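PDB 2QE6: DUF574 domain-containing protein from Thermobifida fusca, which binds S-adenosylmethionine in a Rossmann-like domain and is probably a methyltransferase of unknown substrate. Local coordinates for residues Phe234-Trp247 with Leu258-Lys272. The protein carries 1 engineered substitution. Residues are numbered along the deposited sequence; the frame is centred on the assembly and turned at random.
Sequences FELVEPGVVYTALW and LSPGEQLGMAGIGRK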
# COMPACT_ATOMS: atom_id res chain seq x y z
N PHE A 234 -12.02 -0.88 -14.58
CA PHE A 234 -10.98 0.10 -14.83
C PHE A 234 -10.05 -0.41 -15.95
O PHE A 234 -9.88 -1.60 -16.11
CB PHE A 234 -10.19 0.39 -13.55
CG PHE A 234 -10.87 1.33 -12.59
CD1 PHE A 234 -12.25 1.37 -12.46
CD2 PHE A 234 -10.10 2.12 -11.74
CE1 PHE A 234 -12.84 2.22 -11.53
CE2 PHE A 234 -10.69 2.98 -10.82
CZ PHE A 234 -12.06 3.02 -10.70
N GLU A 235 -9.44 0.49 -16.71
CA GLU A 235 -8.56 0.07 -17.80
C GLU A 235 -7.11 0.05 -17.30
O GLU A 235 -6.56 1.09 -16.97
CB GLU A 235 -8.71 1.02 -18.97
CG GLU A 235 -7.83 0.72 -20.15
CD GLU A 235 -8.07 1.66 -21.28
OE1 GLU A 235 -7.56 2.81 -21.23
OE2 GLU A 235 -8.79 1.25 -22.20
N LEU A 236 -6.49 -1.14 -17.26
CA LEU A 236 -5.13 -1.27 -16.71
C LEU A 236 -4.16 -0.52 -17.59
O LEU A 236 -4.21 -0.63 -18.82
CB LEU A 236 -4.71 -2.73 -16.62
CG LEU A 236 -5.37 -3.60 -15.52
CD1 LEU A 236 -5.07 -5.06 -15.84
CD2 LEU A 236 -4.87 -3.20 -14.14
N VAL A 237 -3.29 0.28 -16.99
CA VAL A 237 -2.26 0.95 -17.76
C VAL A 237 -1.13 -0.07 -17.96
O VAL A 237 -0.95 -0.96 -17.14
CB VAL A 237 -1.74 2.27 -17.09
CG1 VAL A 237 -2.90 3.09 -16.51
CG2 VAL A 237 -0.73 1.98 -16.04
N GLU A 238 -0.40 0.05 -19.07
CA GLU A 238 0.73 -0.80 -19.37
C GLU A 238 1.75 -0.72 -18.23
O GLU A 238 2.02 0.39 -17.71
CB GLU A 238 1.39 -0.40 -20.69
CG GLU A 238 0.62 -0.73 -21.98
CD GLU A 238 0.54 -2.22 -22.31
OE1 GLU A 238 1.29 -3.05 -21.72
OE2 GLU A 238 -0.28 -2.56 -23.20
N PRO A 239 2.36 -1.87 -17.87
CA PRO A 239 2.22 -3.23 -18.45
C PRO A 239 1.15 -4.18 -17.91
O PRO A 239 1.24 -5.39 -18.14
CB PRO A 239 3.59 -3.83 -18.16
CG PRO A 239 3.90 -3.25 -16.76
CD PRO A 239 3.39 -1.83 -16.82
N GLY A 240 0.12 -3.65 -17.23
CA GLY A 240 -0.91 -4.50 -16.60
C GLY A 240 -0.52 -4.91 -15.18
O GLY A 240 0.18 -4.17 -14.50
N VAL A 241 -0.93 -6.11 -14.77
CA VAL A 241 -0.65 -6.64 -13.45
C VAL A 241 0.57 -7.56 -13.59
O VAL A 241 0.51 -8.57 -14.27
CB VAL A 241 -1.88 -7.37 -12.85
CG1 VAL A 241 -1.54 -8.02 -11.55
CG2 VAL A 241 -3.04 -6.35 -12.65
N VAL A 242 1.70 -7.14 -13.02
CA VAL A 242 2.99 -7.83 -13.22
C VAL A 242 3.75 -7.84 -11.91
O VAL A 242 3.42 -7.07 -11.00
CB VAL A 242 3.84 -7.13 -14.28
CG1 VAL A 242 3.15 -7.19 -15.65
CG2 VAL A 242 4.18 -5.67 -13.85
N TYR A 243 4.75 -8.73 -11.79
CA TYR A 243 5.59 -8.75 -10.60
C TYR A 243 6.07 -7.31 -10.33
O TYR A 243 6.32 -6.54 -11.23
CB TYR A 243 6.75 -9.72 -10.76
CG TYR A 243 6.38 -11.19 -10.75
CD1 TYR A 243 5.76 -11.77 -9.64
CD2 TYR A 243 6.65 -12.01 -11.83
CE1 TYR A 243 5.45 -13.15 -9.60
CE2 TYR A 243 6.34 -13.38 -11.80
CZ TYR A 243 5.74 -13.94 -10.67
OH TYR A 243 5.43 -15.28 -10.60
N THR A 244 6.13 -6.93 -9.07
CA THR A 244 6.39 -5.54 -8.72
C THR A 244 7.64 -4.92 -9.41
O THR A 244 7.57 -3.78 -9.85
CB THR A 244 6.42 -5.33 -7.14
OG1 THR A 244 7.35 -6.25 -6.54
CG2 THR A 244 5.04 -5.54 -6.53
N ALA A 245 8.75 -5.67 -9.53
CA ALA A 245 9.98 -5.13 -10.12
C ALA A 245 9.86 -4.88 -11.66
O ALA A 245 10.68 -4.16 -12.24
CB ALA A 245 11.13 -6.05 -9.84
N LEU A 246 8.85 -5.51 -12.27
CA LEU A 246 8.59 -5.42 -13.70
C LEU A 246 7.64 -4.26 -14.06
O LEU A 246 7.40 -3.99 -15.24
CB LEU A 246 7.99 -6.76 -14.20
CG LEU A 246 8.83 -8.03 -14.06
CD1 LEU A 246 8.13 -9.27 -14.67
CD2 LEU A 246 10.21 -7.87 -14.70
N TRP A 247 7.11 -3.56 -13.06
CA TRP A 247 6.16 -2.48 -13.35
C TRP A 247 6.91 -1.20 -13.68
O TRP A 247 7.45 -0.58 -12.78
CB TRP A 247 5.14 -2.26 -12.21
CG TRP A 247 3.97 -1.40 -12.67
CD1 TRP A 247 2.79 -1.85 -13.16
CD2 TRP A 247 3.90 0.04 -12.70
NE1 TRP A 247 1.99 -0.79 -13.49
CE2 TRP A 247 2.64 0.38 -13.23
CE3 TRP A 247 4.78 1.05 -12.36
CZ2 TRP A 247 2.25 1.70 -13.43
CZ3 TRP A 247 4.38 2.37 -12.56
CH2 TRP A 247 3.13 2.67 -13.07
N LEU A 258 14.36 -13.39 -12.37
CA LEU A 258 13.92 -12.78 -11.13
C LEU A 258 14.29 -13.72 -9.98
O LEU A 258 14.25 -14.95 -10.12
CB LEU A 258 12.41 -12.56 -11.14
CG LEU A 258 11.86 -11.51 -12.11
CD1 LEU A 258 10.36 -11.45 -11.90
CD2 LEU A 258 12.49 -10.12 -11.89
N SER A 259 14.65 -13.13 -8.85
CA SER A 259 14.88 -13.88 -7.62
C SER A 259 13.56 -14.25 -6.97
O SER A 259 12.51 -13.67 -7.31
CB SER A 259 15.65 -13.03 -6.63
OG SER A 259 14.85 -11.94 -6.30
N PRO A 260 13.58 -15.21 -6.02
CA PRO A 260 12.38 -15.52 -5.23
C PRO A 260 11.69 -14.29 -4.62
O PRO A 260 10.45 -14.17 -4.72
CB PRO A 260 12.92 -16.48 -4.16
CG PRO A 260 14.00 -17.21 -4.88
CD PRO A 260 14.70 -16.11 -5.66
N GLY A 261 12.48 -13.36 -4.08
CA GLY A 261 11.92 -12.13 -3.49
C GLY A 261 11.20 -11.20 -4.46
O GLY A 261 10.30 -10.44 -4.08
N GLU A 262 11.61 -11.25 -5.73
CA GLU A 262 10.97 -10.50 -6.81
C GLU A 262 9.70 -11.19 -7.34
O GLU A 262 9.02 -10.65 -8.22
CB GLU A 262 11.99 -10.23 -7.93
CG GLU A 262 13.08 -9.25 -7.50
CD GLU A 262 14.21 -9.16 -8.51
OE1 GLU A 262 14.71 -10.21 -8.97
OE2 GLU A 262 14.61 -8.03 -8.86
N GLN A 263 9.37 -12.37 -6.82
CA GLN A 263 8.16 -13.09 -7.27
C GLN A 263 7.07 -13.29 -6.21
O GLN A 263 6.15 -14.12 -6.37
CB GLN A 263 8.55 -14.44 -7.84
CG GLN A 263 9.36 -14.30 -9.12
CD GLN A 263 9.96 -15.59 -9.49
OE1 GLN A 263 9.45 -16.26 -10.35
NE2 GLN A 263 11.02 -15.97 -8.81
N LEU A 264 7.16 -12.50 -5.14
CA LEU A 264 6.22 -12.56 -4.04
C LEU A 264 5.00 -11.64 -4.24
O LEU A 264 3.93 -11.95 -3.75
CB LEU A 264 6.92 -12.25 -2.68
CG LEU A 264 7.75 -13.39 -2.07
CD1 LEU A 264 8.51 -12.88 -0.82
CD2 LEU A 264 6.93 -14.62 -1.79
N GLY A 265 5.16 -10.52 -4.95
CA GLY A 265 4.06 -9.60 -5.17
C GLY A 265 3.91 -9.07 -6.58
O GLY A 265 4.88 -9.08 -7.37
N MSE A 266 2.69 -8.61 -6.88
CA MSE A 266 2.39 -7.94 -8.16
C MSE A 266 1.84 -6.56 -7.94
O MSE A 266 1.32 -6.28 -6.90
CB MSE A 266 1.41 -8.74 -9.01
CG MSE A 266 2.03 -10.01 -9.55
SE MSE A 266 1.22 -10.72 -11.10
CE MSE A 266 2.43 -12.13 -11.49
N ALA A 267 1.97 -5.71 -8.95
CA ALA A 267 1.49 -4.35 -8.94
C ALA A 267 0.60 -4.14 -10.19
O ALA A 267 0.84 -4.75 -11.23
CB ALA A 267 2.67 -3.36 -9.00
N GLY A 268 -0.38 -3.24 -10.07
CA GLY A 268 -1.20 -2.82 -11.20
C GLY A 268 -1.76 -1.43 -10.93
O GLY A 268 -1.99 -1.07 -9.79
N ILE A 269 -1.94 -0.66 -11.98
CA ILE A 269 -2.64 0.62 -11.92
C ILE A 269 -3.68 0.61 -13.04
O ILE A 269 -3.37 0.26 -14.18
CB ILE A 269 -1.72 1.82 -12.12
CG1 ILE A 269 -0.74 1.94 -10.96
CG2 ILE A 269 -2.56 3.14 -12.19
CD1 ILE A 269 0.08 3.20 -11.02
N GLY A 270 -4.92 0.93 -12.69
CA GLY A 270 -6.01 0.99 -13.65
C GLY A 270 -6.68 2.35 -13.64
O GLY A 270 -6.76 3.00 -12.59
N ARG A 271 -7.19 2.75 -14.79
CA ARG A 271 -7.83 4.05 -14.96
C ARG A 271 -9.34 3.88 -15.13
O ARG A 271 -9.80 3.02 -15.87
CB ARG A 271 -7.22 4.75 -16.17
CG ARG A 271 -7.71 6.16 -16.42
CD ARG A 271 -7.08 6.75 -17.64
NE ARG A 271 -7.42 6.02 -18.86
CZ ARG A 271 -8.52 6.24 -19.58
NH1 ARG A 271 -9.37 7.18 -19.23
NH2 ARG A 271 -8.76 5.52 -20.65
N LYS A 272 -10.12 4.70 -14.43
CA LYS A 272 -11.57 4.72 -14.57
C LYS A 272 -11.93 5.46 -15.83
O LYS A 272 -11.49 6.57 -16.04
CB LYS A 272 -12.25 5.41 -13.36
CG LYS A 272 -13.72 5.26 -13.36
CD LYS A 272 -14.35 5.61 -12.02
CE LYS A 272 -15.80 5.16 -11.93
NZ LYS A 272 -16.37 5.47 -10.56
O HOH W 1 -5.72 3.18 -19.13
O HOH W 2 -0.68 -1.55 -14.54
O HOH W 3 9.16 -7.83 -7.85
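With chi1 at -71°, the ring of Tyr243 swings beside its own backbone N and enters a slot between Gln263 and Met266, a selenomethionine whose extended chain places its terminal methyl over that ring. Met266 CE sits above the centre of one face, 3.7 Å from the ring centroid, and SE follows at a longer Met-aromatic distance; Gln263 CG covers the opposite face nearer the rim, a second CH-pi contact. Gly265 O lies at the ring edge, and Leu258 CD1 comes within 3.8 Å of Tyr243 CD2. The phenol OH hydrogen-bonds Thr200.

At the far end, Lys272 CB rests over a face of the Phe234 ring, 3.6 Å from CZ, while its ammonium continues to the carbonyls of Leu186 and Arg183. Replacing Phe234 with an alanine is likely to leave the Lys272 methylenes without their aromatic platform and to open a gap beside Gly270 O. Next to it, Glu235 and Arg271 point the same way, and Arg271 NH2 meets Glu235 OE1 from above the carboxylate plane at 3.0 Å, a salt bridge.

Antiparallel hydrogen-bonded pairs, Glu235 with Arg271 and Val242 with Ala267, join the strands. Between them a short loop through Glu238, Pro239 (cis peptide before it) and Gly240 interrupts strand 235-243, and a water accepts from Trp247 NE1 and Ile269 N, 3.0 Å from each. Ile269 CD1 packs 3.6 Å from Trp247 CZ2.

Strand 265-271, antiparallel to its neighbour 191-197, and edge strand 235-243 form the reversed hairpin that ends the class I methyltransferase sheet. Apolar and aromatic clasps thus hold both ends, one reinforced by a charge pair, while at the interruption Val237 N still reaches Ile269 O directly and a water takes the N-H of Ile269.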